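Local coordinates for protein flavin-containing monooxygenase (Allium sativum, PDB 6WPU) that probably uses its bound FAD to add an oxygen atom to the sulfur of S-allyl-L-cysteine, as a flavin-dependent S-monooxygenase of garlic, at residues Met72-Ser77 and Pro186-Ile191; Arg115-His120 and Ser435-Trp440; His205-Pro210 and Ser231-Arg236; Val218-Ser223 and Val289-Thr294. One frame throughout, in Å; residues are numbered along the deposited sequence.

Interaction 1 of 4, residues Met72-Ser77 and Pro186-Ile191; sequences MSQDSS and PRFAEI
The Phe188 ring slides under the side chain of Gln74, whose amide nitrogen NE2 stands 3.6 Å above the plane of the ring, over its centre. The amide is far from parallel to the ring, the two planes lying 62° apart, so this is a leaning approach and not a flat stack. Nearer the rim, the methylene CG of Gln74 comes to 3.4 Å from Phe188 CZ. With CG set beside its own backbone N (chi1 -73°) and the chain extended beyond it, Gln74 can stretch across the ring.

A second residue grips the ring along its border. The carbonyl oxygen Met72 O lies in the ring plane, 3.0 Å from Phe188 CZ, where the partly positive ring hydrogens face it. The thioether of Met72 bends round so that CE packs 3.8 Å from Phe188 CD1, while SD sits obliquely to the ring, 5.4 Å from its centroid, a Met-aromatic contact. Ser73 meets Pro186 instead: its carbonyl oxygen lies 3.4 Å from Pro186 CG. Its hydroxyl is engaged elsewhere, with Glu68 and Asn206. Replacing Phe188 with an alanine would probably leave Gln74 and the methyl of Met72 without their shared surface and open a gap between the two loops.

Both segments lie within the flavin-binding monooxygenase-like family region. The Phe188 ring also meets His203 edge-to-face, Met72 touches Gln201 on strand 200-203 and His292 on strand 289-292, and Pro186 packs on His203, so the contact lies against these two neighbouring strands of the mixed sheet.

Interaction 2 of 4, residues Arg115-His120 and Ser435-Trp440; sequences RRFPGH and SYRDEW
Tyr436, first along 435-440 to touch the other loop, turns its edge toward the face of Phe117 in an offset edge-to-face pair, with centroids 5.5 Å apart and planes at 82°. Arg437 follows, laying its CA over the Phe117 ring in a CH-pi contact, 4.0 Å from the centroid. Its carbonyl oxygen accepts a hydrogen bond from a water that in turn accepts one from Phe117 N, while its guanidinium turns away to a salt bridge with Asp229. Asp438 reaches Arg115 through another water, which bridges OD1 and NH1, and also pairs with Arg90. Trp440 closes the series. Arg116 lies over its indole, CZ 4.5 Å from the centroid of the five-membered ring as a cation-pi contact and CD 4.0 Å from that of the six-membered ring. The guanidinium stands steeply, its plane 77° from the indole, and it also forms salt bridges with Glu96 and Asp442. A serine in place of Trp440 would probably strip Arg116 of this aromatic floor and leave its aliphatic chain uncovered on that side.

The contact joins the loop leading into helix 120-133, where Gly119 is the N-cap, to the loop between helices 416-431 and 443-453. Helix 416-431 backs it, with Met421 against Arg116 and Val425 against Phe117.

Interaction 3 of 4, residues His205-Pro210 and Ser231-Arg236; sequences HNYRIP and SRDVAR. With SO4 (sulfate ion), chain D.
Tyr207 and Asp233 tie the loop before a beta-alpha-beta unit to the helix of that unit: the loop 205-210 leads into strand 217-221, and helix 225-234 then crosses to the parallel strand 240-244, the element of a Rossmann-like domain.

The hydrogen bond across the contact runs from Tyr207 OH to Asp233 OD2, 2.6 Å long. It meets the carboxylate on its anti side and 33° out of its plane, and the ring and carboxylate planes are nearly perpendicular. Both side chains have CG swung opposite the backbone N (chi1 176° for Tyr207), which directs the two groups at each other. A water also donates to OD2 and to Arg208 O, while OD1 is taken by Ser88, so several donors hold this buried carboxylate and would probably favour its charged form.

Apolar packing accompanies the bond where Val234 CG2 lies 3.6 Å from Tyr207 CE1. In a separate van der Waals contact, Pro210 CB rests 3.2 Å from the carbonyl oxygen of Asp233, and Arg236 NH1 comes near Pro210 CG.

Ionic contacts belong to Arg232. Salt-bridged to Asp229, it also binds a sulfate, probably from the crystallisation liquor and also hydrogen-bonded to Arg90, in a two-pronged grip: Arg232 NH2 donates to sulfate O3 at 2.6 Å, and NH1 donates to O1 at 3.0 Å, with an N-H...O angle of 173°.

Interaction 4 of 4, residues Val218-Ser223 and Val289-Thr294; sequences VVIIGS and VIMHCT
Two neighbouring parallel strands of the mixed sheet, 217-221 and 289-292, are joined here, and Val218 with Val289 through Ile221 with His292 form the paired positions. The axes of 218-221 and 289-292 approach to 4.8 Å, their directions 16° apart. Four backbone hydrogen bonds of 2.7 to 2.9 Å zip them: Val219 N to Val289 O, Met291 N to Val219 O, Ile221 N to Met291 O, and Cys293 N to Ile221 O. The first three are nearly straight; the last bends to 140° where the strands give way to loops.

On the face that carries Ile220 and Met291, these two side chains run alongside each other, Ile220 CD1 lying 4.0 Å from Met291 CE, and helix 225-234 covers them through Ser231 and Ile230. On the opposite face, Ile221 CD1 meets Ile290 CG2 at 3.8 Å; Ile221 CG1 stands beside the backbone N (chi1 -53°), letting CD1 extend back toward Ile290 of the pair two residues earlier. His292 on this face is bound by Gln201 and Ala189. At Gly222 a side chain would strike Cys293 O.

The backbone bonds thus set the strand register, while branched aliphatic groups make the two faces mainly hydrophobic and leave His292 as a polar link to adjacent segments.

Overall arrangement
From the N terminus, interaction 1 closes first, returning from the loop at 72-77 to 186-191. Interaction 2 opens within that span, at 115-120, and closes only near the C terminus, so the two cross, while interactions 3 and 4 both fall wholly within the long loop that interaction 2 spans. Interaction 3 opens at 205-210 after interaction 1 has closed, and it crosses interaction 4, whose first strand lies between its segments. Neighbours touch: Ser73 meets Asn206, Arg187 O meets Thr294 OG1, and Val234 packs on Val218. Interactions 1, 3 and 4 thereby gather around the mixed sheet and its helix 225-234, whereas interaction 2 ties the C-terminal helices to the N-terminal half.

Interaction 1 of 4, residues Met72-Ser77 and Pro186-Ile191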
loop_
_atom_site.group_PDB
_atom_site.type_symbol
_atom_site.label_atom_id
_atom_site.label_comp_id
_atom_site.label_asym_id
_atom_site.label_seq_id
_atom_site.Cartn_x
_atom_site.Cartn_y
_atom_site.Cartn_z
ATOM N N MET A 72 -3.228 -7.986 18.298
ATOM C CA MET A 72 -2.020 -8.302 17.550
ATOM C C MET A 72 -2.321 -8.796 16.136
ATOM O O MET A 72 -1.391 -8.935 15.334
ATOM C CB MET A 72 -1.191 -9.343 18.308
ATOM C CG MET A 72 -0.452 -8.775 19.530
ATOM S SD MET A 72 0.936 -7.748 18.973
ATOM C CE MET A 72 2.175 -9.010 18.682
ATOM N N SER A 73 -3.586 -9.051 15.814
ATOM C CA SER A 73 -3.988 -9.535 14.486
ATOM C C SER A 73 -3.193 -10.776 14.087
ATOM O O SER A 73 -2.669 -10.873 12.980
ATOM C CB SER A 73 -3.831 -8.438 13.434
ATOM O OG SER A 73 -4.786 -7.409 13.638
ATOM N N GLN A 74 -3.067 -11.717 15.028
ATOM C CA GLN A 74 -2.366 -12.974 14.789
ATOM C C GLN A 74 -3.258 -14.207 14.837
ATOM O O GLN A 74 -2.886 -15.234 14.264
ATOM C CB GLN A 74 -1.240 -13.168 15.817
ATOM C CG GLN A 74 -0.026 -12.284 15.607
ATOM C CD GLN A 74 0.956 -12.419 16.753
ATOM O OE1 GLN A 74 0.560 -12.737 17.870
ATOM N NE2 GLN A 74 2.235 -12.199 16.484
ATOM N N ASP A 75 -4.403 -14.146 15.519
ATOM C CA ASP A 75 -5.302 -15.289 15.595
ATOM C C ASP A 75 -5.877 -15.593 14.205
ATOM O O ASP A 75 -6.509 -14.732 13.579
ATOM C CB ASP A 75 -6.410 -14.998 16.598
ATOM C CG ASP A 75 -7.477 -16.071 16.623
ATOM O OD1 ASP A 75 -7.217 -17.207 16.173
ATOM O OD2 ASP A 75 -8.592 -15.764 17.093
ATOM N N SER A 76 -5.658 -16.818 13.716
ATOM C CA SER A 76 -5.971 -17.107 12.317
ATOM C C SER A 76 -7.468 -17.114 12.040
ATOM O O SER A 76 -7.872 -16.890 10.898
ATOM C CB SER A 76 -5.359 -18.443 11.895
ATOM O OG SER A 76 -5.914 -19.500 12.657
ATOM N N SER A 77 -8.298 -17.352 13.048
ATOM C CA SER A 77 -9.742 -17.363 12.863
ATOM C C SER A 77 -10.383 -16.001 13.134
ATOM O O SER A 77 -11.612 -15.917 13.234
ATOM C CB SER A 77 -10.376 -18.423 13.767
ATOM O OG SER A 77 -10.360 -17.977 15.116
ATOM N N PRO A 186 -0.506 -8.330 8.961
ATOM C CA PRO A 186 0.652 -7.691 9.607
ATOM C C PRO A 186 1.909 -8.541 9.609
ATOM O O PRO A 186 1.868 -9.774 9.608
ATOM C CB PRO A 186 0.170 -7.486 11.052
ATOM C CG PRO A 186 -0.711 -8.648 11.279
ATOM C CD PRO A 186 -1.490 -8.783 9.953
ATOM N N ARG A 187 3.048 -7.853 9.652
ATOM C CA ARG A 187 4.291 -8.468 10.075
ATOM C C ARG A 187 4.767 -7.770 11.345
ATOM O O ARG A 187 4.342 -6.654 11.662
ATOM C CB ARG A 187 5.360 -8.425 8.976
ATOM C CG ARG A 187 6.105 -7.147 8.840
ATOM C CD ARG A 187 7.063 -7.171 7.639
ATOM N NE ARG A 187 8.000 -8.298 7.620
ATOM C CZ ARG A 187 9.260 -8.251 8.062
ATOM N NH1 ARG A 187 9.742 -7.129 8.589
ATOM N NH2 ARG A 187 10.042 -9.331 7.982
ATOM N N PHE A 188 5.672 -8.427 12.063
ATOM C CA PHE A 188 5.946 -8.070 13.452
ATOM C C PHE A 188 7.429 -7.906 13.722
ATOM O O PHE A 188 8.278 -8.404 12.984
ATOM C CB PHE A 188 5.391 -9.128 14.395
ATOM C CG PHE A 188 3.929 -9.287 14.278
ATOM C CD1 PHE A 188 3.079 -8.459 14.992
ATOM C CD2 PHE A 188 3.392 -10.227 13.413
ATOM C CE1 PHE A 188 1.723 -8.590 14.864
ATOM C CE2 PHE A 188 2.034 -10.362 13.284
ATOM C CZ PHE A 188 1.200 -9.539 14.005
ATOM N N ALA A 189 7.727 -7.210 14.813
ATOM C CA ALA A 189 9.086 -7.088 15.304
ATOM C C ALA A 189 9.408 -8.268 16.216
ATOM O O ALA A 189 8.515 -8.896 16.788
ATOM C CB ALA A 189 9.261 -5.771 16.061
ATOM N N GLU A 190 10.694 -8.589 16.320
ATOM C CA GLU A 190 11.178 -9.593 17.257
ATOM C C GLU A 190 11.703 -8.851 18.475
ATOM O O GLU A 190 12.731 -8.176 18.392
ATOM C CB GLU A 190 12.265 -10.458 16.627
ATOM C CG GLU A 190 11.714 -11.540 15.719
ATOM C CD GLU A 190 10.979 -12.620 16.494
ATOM O OE1 GLU A 190 11.566 -13.154 17.465
ATOM O OE2 GLU A 190 9.814 -12.928 16.139
ATOM N N ILE A 191 10.995 -8.959 19.591
ATOM C CA ILE A 191 11.291 -8.195 20.800
ATOM C C ILE A 191 11.913 -9.135 21.826
ATOM O O ILE A 191 11.249 -10.085 22.270
ATOM C CB ILE A 191 10.036 -7.523 21.376
ATOM C CG1 ILE A 191 9.249 -6.787 20.293
ATOM C CG2 ILE A 191 10.424 -6.547 22.479
ATOM C CD1 ILE A 191 7.807 -6.425 20.730
#

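Interaction 2 of 4, residues Arg115-His120 and Ser435-Trp440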
loop_
_atom_site.group_PDB
_atom_site.type_symbol
_atom_site.label_atom_id
_atom_site.label_comp_id
_atom_site.label_asym_id
_atom_site.label_seq_id
_atom_site.Cartn_x
_atom_site.Cartn_y
_atom_site.Cartn_z
ATOM N N ARG A 115 -6.856 21.193 1.803
ATOM C CA ARG A 115 -5.444 21.261 2.148
ATOM C C ARG A 115 -4.598 20.501 1.138
ATOM O O ARG A 115 -5.034 19.510 0.548
ATOM C CB ARG A 115 -5.199 20.694 3.544
ATOM C CG ARG A 115 -5.693 21.583 4.654
ATOM C CD ARG A 115 -5.446 20.939 6.002
ATOM N NE ARG A 115 -6.236 19.722 6.134
ATOM C CZ ARG A 115 -6.230 18.946 7.209
ATOM N NH1 ARG A 115 -5.458 19.261 8.245
ATOM N NH2 ARG A 115 -6.987 17.855 7.241
ATOM N N ARG A 116 -3.362 20.978 0.962
ATOM C CA ARG A 116 -2.419 20.298 0.084
ATOM C C ARG A 116 -2.163 18.873 0.544
ATOM O O ARG A 116 -2.016 17.965 -0.285
ATOM C CB ARG A 116 -1.108 21.078 0.012
ATOM C CG ARG A 116 -0.107 20.437 -0.917
ATOM C CD ARG A 116 0.759 21.458 -1.563
ATOM N NE ARG A 116 1.636 20.836 -2.543
ATOM C CZ ARG A 116 2.957 20.976 -2.559
ATOM N NH1 ARG A 116 3.554 21.738 -1.638
ATOM N NH2 ARG A 116 3.674 20.363 -3.501
ATOM N N PHE A 117 -2.096 18.656 1.862
ATOM C CA PHE A 117 -1.995 17.315 2.440
ATOM C C PHE A 117 -3.289 17.049 3.190
ATOM O O PHE A 117 -3.378 17.311 4.398
ATOM C CB PHE A 117 -0.795 17.177 3.381
ATOM C CG PHE A 117 0.546 17.260 2.705
ATOM C CD1 PHE A 117 1.070 18.485 2.332
ATOM C CD2 PHE A 117 1.306 16.117 2.501
ATOM C CE1 PHE A 117 2.320 18.570 1.743
ATOM C CE2 PHE A 117 2.553 16.189 1.907
ATOM C CZ PHE A 117 3.064 17.414 1.530
ATOM N N PRO A 118 -4.327 16.561 2.524
ATOM C CA PRO A 118 -5.639 16.454 3.168
ATOM C C PRO A 118 -5.764 15.180 3.994
ATOM O O PRO A 118 -4.907 14.295 3.982
ATOM C CB PRO A 118 -6.596 16.440 1.975
ATOM C CG PRO A 118 -5.797 15.719 0.910
ATOM C CD PRO A 118 -4.400 16.262 1.078
ATOM N N GLY A 119 -6.881 15.092 4.699
ATOM C CA GLY A 119 -7.201 13.891 5.438
ATOM C C GLY A 119 -7.725 12.789 4.541
ATOM O O GLY A 119 -8.114 13.015 3.392
ATOM N N HIS A 120 -7.749 11.573 5.103
ATOM C CA HIS A 120 -8.126 10.399 4.327
ATOM C C HIS A 120 -9.509 10.543 3.696
ATOM O O HIS A 120 -9.750 9.998 2.611
ATOM C CB HIS A 120 -8.077 9.155 5.213
ATOM C CG HIS A 120 -8.867 9.287 6.473
ATOM N ND1 HIS A 120 -10.228 9.092 6.517
ATOM C CD2 HIS A 120 -8.487 9.612 7.735
ATOM C CE1 HIS A 120 -10.656 9.285 7.753
ATOM N NE2 HIS A 120 -9.621 9.601 8.512
ATOM N N SER A 435 6.158 19.051 10.713
ATOM C CA SER A 435 5.650 20.240 10.041
ATOM C C SER A 435 5.584 20.155 8.520
ATOM O O SER A 435 5.071 21.100 7.913
ATOM C CB SER A 435 6.494 21.459 10.417
ATOM O OG SER A 435 7.809 21.319 9.911
ATOM N N TYR A 436 6.060 19.083 7.877
ATOM C CA TYR A 436 6.144 19.087 6.412
ATOM C C TYR A 436 4.772 19.176 5.754
ATOM O O TYR A 436 4.660 19.663 4.620
ATOM C CB TYR A 436 6.889 17.844 5.913
ATOM C CG TYR A 436 6.081 16.562 5.917
ATOM C CD1 TYR A 436 5.525 16.063 4.731
ATOM C CD2 TYR A 436 5.888 15.836 7.088
ATOM C CE1 TYR A 436 4.787 14.883 4.716
ATOM C CE2 TYR A 436 5.152 14.652 7.084
ATOM C CZ TYR A 436 4.604 14.186 5.887
ATOM O OH TYR A 436 3.881 13.021 5.857
ATOM N N ARG A 437 3.717 18.713 6.431
ATOM C CA ARG A 437 2.389 18.766 5.831
ATOM C C ARG A 437 1.829 20.185 5.760
ATOM O O ARG A 437 0.959 20.456 4.927
ATOM C CB ARG A 437 1.417 17.859 6.592
ATOM C CG ARG A 437 1.683 16.366 6.443
ATOM C CD ARG A 437 0.592 15.573 7.138
ATOM N NE ARG A 437 0.613 14.151 6.818
ATOM C CZ ARG A 437 1.272 13.232 7.518
ATOM N NH1 ARG A 437 1.222 11.953 7.159
ATOM N NH2 ARG A 437 1.987 13.589 8.577
ATOM N N ASP A 438 2.307 21.105 6.583
ATOM C CA ASP A 438 1.712 22.428 6.615
ATOM C C ASP A 438 2.679 23.546 6.270
ATOM O O ASP A 438 2.230 24.673 6.046
ATOM C CB ASP A 438 1.085 22.689 7.994
ATOM C CG ASP A 438 -0.095 21.766 8.275
ATOM O OD1 ASP A 438 -1.083 21.802 7.505
ATOM O OD2 ASP A 438 -0.025 20.990 9.252
ATOM N N GLU A 439 3.979 23.268 6.200
ATOM C CA GLU A 439 4.991 24.268 5.876
ATOM C C GLU A 439 5.872 23.705 4.771
ATOM O O GLU A 439 6.554 22.693 4.969
ATOM C CB GLU A 439 5.826 24.640 7.108
ATOM N N TRP A 440 5.838 24.340 3.604
ATOM C CA TRP A 440 6.585 23.859 2.459
ATOM C C TRP A 440 7.076 25.058 1.674
ATOM O O TRP A 440 6.596 26.180 1.853
ATOM C CB TRP A 440 5.740 22.935 1.561
ATOM C CG TRP A 440 4.491 23.585 1.026
ATOM C CD1 TRP A 440 4.398 24.471 -0.023
ATOM C CD2 TRP A 440 3.157 23.397 1.509
ATOM N NE1 TRP A 440 3.085 24.843 -0.213
ATOM C CE2 TRP A 440 2.306 24.201 0.720
ATOM C CE3 TRP A 440 2.602 22.638 2.542
ATOM C CZ2 TRP A 440 0.931 24.263 0.931
ATOM C CZ3 TRP A 440 1.235 22.703 2.752
ATOM C CH2 TRP A 440 0.414 23.509 1.947
HETATM O O HOH W 1 -3.751 21.563 8.600
HETATM O O HOH W 2 -1.537 20.760 3.770
#

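Interaction 3 of 4, residues His205-Pro210 and Ser231-Arg236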
loop_
_atom_site.group_PDB
_atom_site.type_symbol
_atom_site.label_atom_id
_atom_site.label_comp_id
_atom_site.label_asym_id
_atom_site.label_seq_id
_atom_site.Cartn_x
_atom_site.Cartn_y
_atom_site.Cartn_z
ATOM N N HIS A 205 -1.981 -1.906 12.827
ATOM C CA HIS A 205 -3.162 -2.186 12.016
ATOM C C HIS A 205 -4.442 -1.890 12.784
ATOM O O HIS A 205 -5.459 -1.534 12.185
ATOM C CB HIS A 205 -3.157 -3.643 11.562
ATOM C CG HIS A 205 -4.359 -4.032 10.755
ATOM N ND1 HIS A 205 -4.623 -3.500 9.509
ATOM C CD2 HIS A 205 -5.348 -4.925 11.003
ATOM C CE1 HIS A 205 -5.735 -4.035 9.035
ATOM N NE2 HIS A 205 -6.190 -4.911 9.914
ATOM N N ASN A 206 -4.405 -1.994 14.108
ATOM C CA ASN A 206 -5.580 -1.744 14.925
ATOM C C ASN A 206 -5.543 -0.377 15.604
ATOM O O ASN A 206 -6.378 -0.106 16.474
ATOM C CB ASN A 206 -5.736 -2.870 15.950
ATOM C CG ASN A 206 -5.987 -4.210 15.279
ATOM O OD1 ASN A 206 -6.917 -4.338 14.485
ATOM N ND2 ASN A 206 -5.149 -5.198 15.566
ATOM N N TYR A 207 -4.616 0.503 15.213
ATOM C CA TYR A 207 -4.561 1.820 15.837
ATOM C C TYR A 207 -5.564 2.744 15.157
ATOM O O TYR A 207 -5.593 2.843 13.925
ATOM C CB TYR A 207 -3.156 2.434 15.773
ATOM C CG TYR A 207 -3.210 3.836 16.343
ATOM C CD1 TYR A 207 -3.396 4.039 17.725
ATOM C CD2 TYR A 207 -3.176 4.949 15.517
ATOM C CE1 TYR A 207 -3.495 5.317 18.258
ATOM C CE2 TYR A 207 -3.282 6.247 16.044
ATOM C CZ TYR A 207 -3.445 6.411 17.418
ATOM O OH TYR A 207 -3.556 7.666 17.949
ATOM N N ARG A 208 -6.384 3.426 15.958
ATOM C CA ARG A 208 -7.391 4.326 15.403
ATOM C C ARG A 208 -7.324 5.728 15.991
ATOM O O ARG A 208 -7.338 6.714 15.242
ATOM C CB ARG A 208 -8.797 3.767 15.623
ATOM C CG ARG A 208 -9.061 2.467 14.844
ATOM C CD ARG A 208 -8.918 2.667 13.330
ATOM N NE ARG A 208 -9.224 1.413 12.661
ATOM C CZ ARG A 208 -8.310 0.536 12.266
ATOM N NH1 ARG A 208 -7.008 0.793 12.434
ATOM N NH2 ARG A 208 -8.707 -0.592 11.684
ATOM N N ILE A 209 -7.276 5.835 17.322
ATOM C CA ILE A 209 -7.440 7.120 18.000
ATOM C C ILE A 209 -6.541 7.163 19.229
ATOM O O ILE A 209 -6.193 6.112 19.785
ATOM C CB ILE A 209 -8.913 7.380 18.384
ATOM C CG1 ILE A 209 -9.462 6.254 19.271
ATOM C CG2 ILE A 209 -9.763 7.599 17.127
ATOM C CD1 ILE A 209 -10.728 6.645 20.086
ATOM N N PRO A 210 -6.141 8.349 19.681
ATOM C CA PRO A 210 -5.177 8.433 20.786
ATOM C C PRO A 210 -5.797 8.476 22.177
ATOM O O PRO A 210 -5.082 8.228 23.153
ATOM C CB PRO A 210 -4.423 9.734 20.489
ATOM C CG PRO A 210 -5.452 10.596 19.789
ATOM C CD PRO A 210 -6.350 9.648 19.010
ATOM N N SER A 231 3.110 8.042 16.518
ATOM C CA SER A 231 3.704 8.519 17.768
ATOM C C SER A 231 3.224 9.919 18.110
ATOM O O SER A 231 2.838 10.194 19.254
ATOM C CB SER A 231 5.229 8.502 17.669
ATOM O OG SER A 231 5.686 7.190 17.402
ATOM N N ARG A 232 3.254 10.829 17.129
ATOM C CA ARG A 232 2.802 12.190 17.403
ATOM C C ARG A 232 1.315 12.215 17.743
ATOM O O ARG A 232 0.886 12.969 18.626
ATOM C CB ARG A 232 3.108 13.095 16.208
ATOM C CG ARG A 232 4.601 13.332 16.009
ATOM C CD ARG A 232 4.881 14.481 15.059
ATOM N NE ARG A 232 4.301 14.230 13.751
ATOM C CZ ARG A 232 3.264 14.892 13.253
ATOM N NH1 ARG A 232 2.701 15.881 13.946
ATOM N NH2 ARG A 232 2.800 14.568 12.055
ATOM N N ASP A 233 0.520 11.379 17.063
ATOM C CA ASP A 233 -0.905 11.285 17.364
ATOM C C ASP A 233 -1.123 10.784 18.786
ATOM O O ASP A 233 -1.876 11.387 19.555
ATOM C CB ASP A 233 -1.585 10.361 16.345
ATOM C CG ASP A 233 -3.079 10.604 16.234
ATOM O OD1 ASP A 233 -3.495 11.774 16.061
ATOM O OD2 ASP A 233 -3.846 9.620 16.287
ATOM N N VAL A 234 -0.451 9.687 19.150
ATOM C CA VAL A 234 -0.551 9.123 20.495
ATOM C C VAL A 234 -0.056 10.123 21.535
ATOM O O VAL A 234 -0.622 10.237 22.631
ATOM C CB VAL A 234 0.228 7.791 20.558
ATOM C CG1 VAL A 234 0.390 7.302 21.995
ATOM C CG2 VAL A 234 -0.479 6.733 19.719
ATOM N N ALA A 235 0.990 10.884 21.203
ATOM C CA ALA A 235 1.553 11.836 22.155
ATOM C C ALA A 235 0.579 12.949 22.526
ATOM O O ALA A 235 0.830 13.653 23.514
ATOM C CB ALA A 235 2.847 12.438 21.596
ATOM N N ARG A 236 -0.536 13.094 21.791
ATOM C CA ARG A 236 -1.553 14.082 22.154
ATOM C C ARG A 236 -2.176 13.787 23.515
ATOM O O ARG A 236 -2.647 14.703 24.192
ATOM C CB ARG A 236 -2.658 14.130 21.093
ATOM C CG ARG A 236 -2.240 14.560 19.672
ATOM C CD ARG A 236 -3.507 14.728 18.802
ATOM N NE ARG A 236 -4.430 15.606 19.525
ATOM C CZ ARG A 236 -5.751 15.450 19.581
ATOM N NH1 ARG A 236 -6.332 14.441 18.933
ATOM N NH2 ARG A 236 -6.491 16.305 20.296
HETATM S S SO4 D . 0.181 16.895 11.273
HETATM O O1 SO4 D . 0.296 17.134 12.715
HETATM O O2 SO4 D . 1.028 17.858 10.572
HETATM O O3 SO4 D . 0.653 15.554 10.952
HETATM O O4 SO4 D . -1.223 17.004 10.863
HETATM O O HOH W 3 -6.370 9.286 15.057
#

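Interaction 4 of 4, residues Val218-Ser223 and Val289-Thr294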
loop_
_atom_site.group_PDB
_atom_site.type_symbol
_atom_site.label_atom_id
_atom_site.label_comp_id
_atom_site.label_asym_id
_atom_site.label_seq_id
_atom_site.Cartn_x
_atom_site.Cartn_y
_atom_site.Cartn_z
ATOM N N VAL A 218 3.915 4.536 26.153
ATOM C CA VAL A 218 3.717 3.798 24.908
ATOM C C VAL A 218 5.047 3.684 24.179
ATOM O O VAL A 218 5.771 4.678 24.027
ATOM C CB VAL A 218 2.677 4.485 24.007
ATOM C CG1 VAL A 218 2.369 3.614 22.766
ATOM C CG2 VAL A 218 1.400 4.785 24.800
ATOM N N VAL A 219 5.370 2.479 23.730
ATOM C CA VAL A 219 6.507 2.253 22.849
ATOM C C VAL A 219 5.968 1.954 21.452
ATOM O O VAL A 219 5.082 1.103 21.286
ATOM C CB VAL A 219 7.406 1.122 23.368
ATOM C CG1 VAL A 219 8.545 0.853 22.379
ATOM C CG2 VAL A 219 7.966 1.484 24.757
ATOM N N ILE A 220 6.463 2.692 20.462
ATOM C CA ILE A 220 6.119 2.488 19.058
ATOM C C ILE A 220 7.366 1.944 18.379
ATOM O O ILE A 220 8.394 2.632 18.334
ATOM C CB ILE A 220 5.667 3.791 18.373
ATOM C CG1 ILE A 220 4.657 4.584 19.211
ATOM C CG2 ILE A 220 5.127 3.507 16.991
ATOM C CD1 ILE A 220 3.266 4.126 19.105
ATOM N N ILE A 221 7.288 0.721 17.854
ATOM C CA ILE A 221 8.402 0.119 17.119
ATOM C C ILE A 221 8.172 0.353 15.631
ATOM O O ILE A 221 7.214 -0.173 15.055
ATOM C CB ILE A 221 8.534 -1.383 17.402
ATOM C CG1 ILE A 221 8.601 -1.653 18.910
ATOM C CG2 ILE A 221 9.760 -1.946 16.698
ATOM C CD1 ILE A 221 8.484 -3.112 19.251
ATOM N N GLY A 222 9.051 1.128 15.003
ATOM C CA GLY A 222 9.006 1.280 13.561
ATOM C C GLY A 222 10.044 2.268 13.080
ATOM O O GLY A 222 10.437 3.167 13.830
ATOM N N SER A 223 10.499 2.121 11.836
ATOM C CA SER A 223 11.519 3.000 11.280
ATOM C C SER A 223 10.984 3.959 10.226
ATOM O O SER A 223 11.746 4.787 9.722
ATOM C CB SER A 223 12.655 2.169 10.681
ATOM O OG SER A 223 12.125 1.238 9.758
ATOM N N VAL A 289 1.965 -0.049 26.975
ATOM C CA VAL A 289 1.587 -0.509 25.635
ATOM C C VAL A 289 2.822 -0.556 24.737
ATOM O O VAL A 289 3.587 0.414 24.669
ATOM C CB VAL A 289 0.521 0.395 24.981
ATOM C CG1 VAL A 289 0.083 -0.203 23.603
ATOM C CG2 VAL A 289 -0.661 0.598 25.883
ATOM N N ILE A 290 3.000 -1.672 24.031
ATOM C CA ILE A 290 3.967 -1.780 22.942
ATOM C C ILE A 290 3.179 -1.948 21.654
ATOM O O ILE A 290 2.355 -2.863 21.542
ATOM C CB ILE A 290 4.938 -2.952 23.136
ATOM C CG1 ILE A 290 5.787 -2.751 24.396
ATOM C CG2 ILE A 290 5.825 -3.095 21.909
ATOM C CD1 ILE A 290 6.664 -3.923 24.717
ATOM N N MET A 291 3.415 -1.066 20.687
ATOM C CA MET A 291 2.736 -1.133 19.395
ATOM C C MET A 291 3.766 -1.452 18.315
ATOM O O MET A 291 4.771 -0.744 18.190
ATOM C CB MET A 291 2.011 0.176 19.081
ATOM C CG MET A 291 1.333 0.153 17.686
ATOM S SD MET A 291 0.627 1.737 17.165
ATOM C CE MET A 291 -0.260 2.274 18.635
ATOM N N HIS A 292 3.534 -2.526 17.557
ATOM C CA HIS A 292 4.369 -2.821 16.386
ATOM C C HIS A 292 3.880 -1.981 15.211
ATOM O O HIS A 292 2.763 -2.185 14.728
ATOM C CB HIS A 292 4.311 -4.296 15.993
ATOM C CG HIS A 292 4.659 -5.256 17.085
ATOM N ND1 HIS A 292 5.649 -6.204 16.946
ATOM C CD2 HIS A 292 4.124 -5.445 18.316
ATOM C CE1 HIS A 292 5.723 -6.921 18.055
ATOM N NE2 HIS A 292 4.807 -6.483 18.901
ATOM N N CYS A 293 4.685 -1.021 14.763
ATOM C CA CYS A 293 4.408 -0.345 13.487
ATOM C C CYS A 293 5.377 -0.863 12.428
ATOM O O CYS A 293 6.119 -0.127 11.795
ATOM C CB CYS A 293 4.492 1.179 13.643
ATOM S SG CYS A 293 3.609 2.161 12.330
ATOM N N THR A 294 5.355 -2.184 12.267
ATOM C CA THR A 294 6.340 -2.914 11.484
ATOM C C THR A 294 5.811 -3.352 10.117
ATOM O O THR A 294 6.464 -4.150 9.443
ATOM C CB THR A 294 6.809 -4.124 12.290
ATOM O OG1 THR A 294 5.684 -4.663 13.006
ATOM C CG2 THR A 294 7.884 -3.712 13.307
#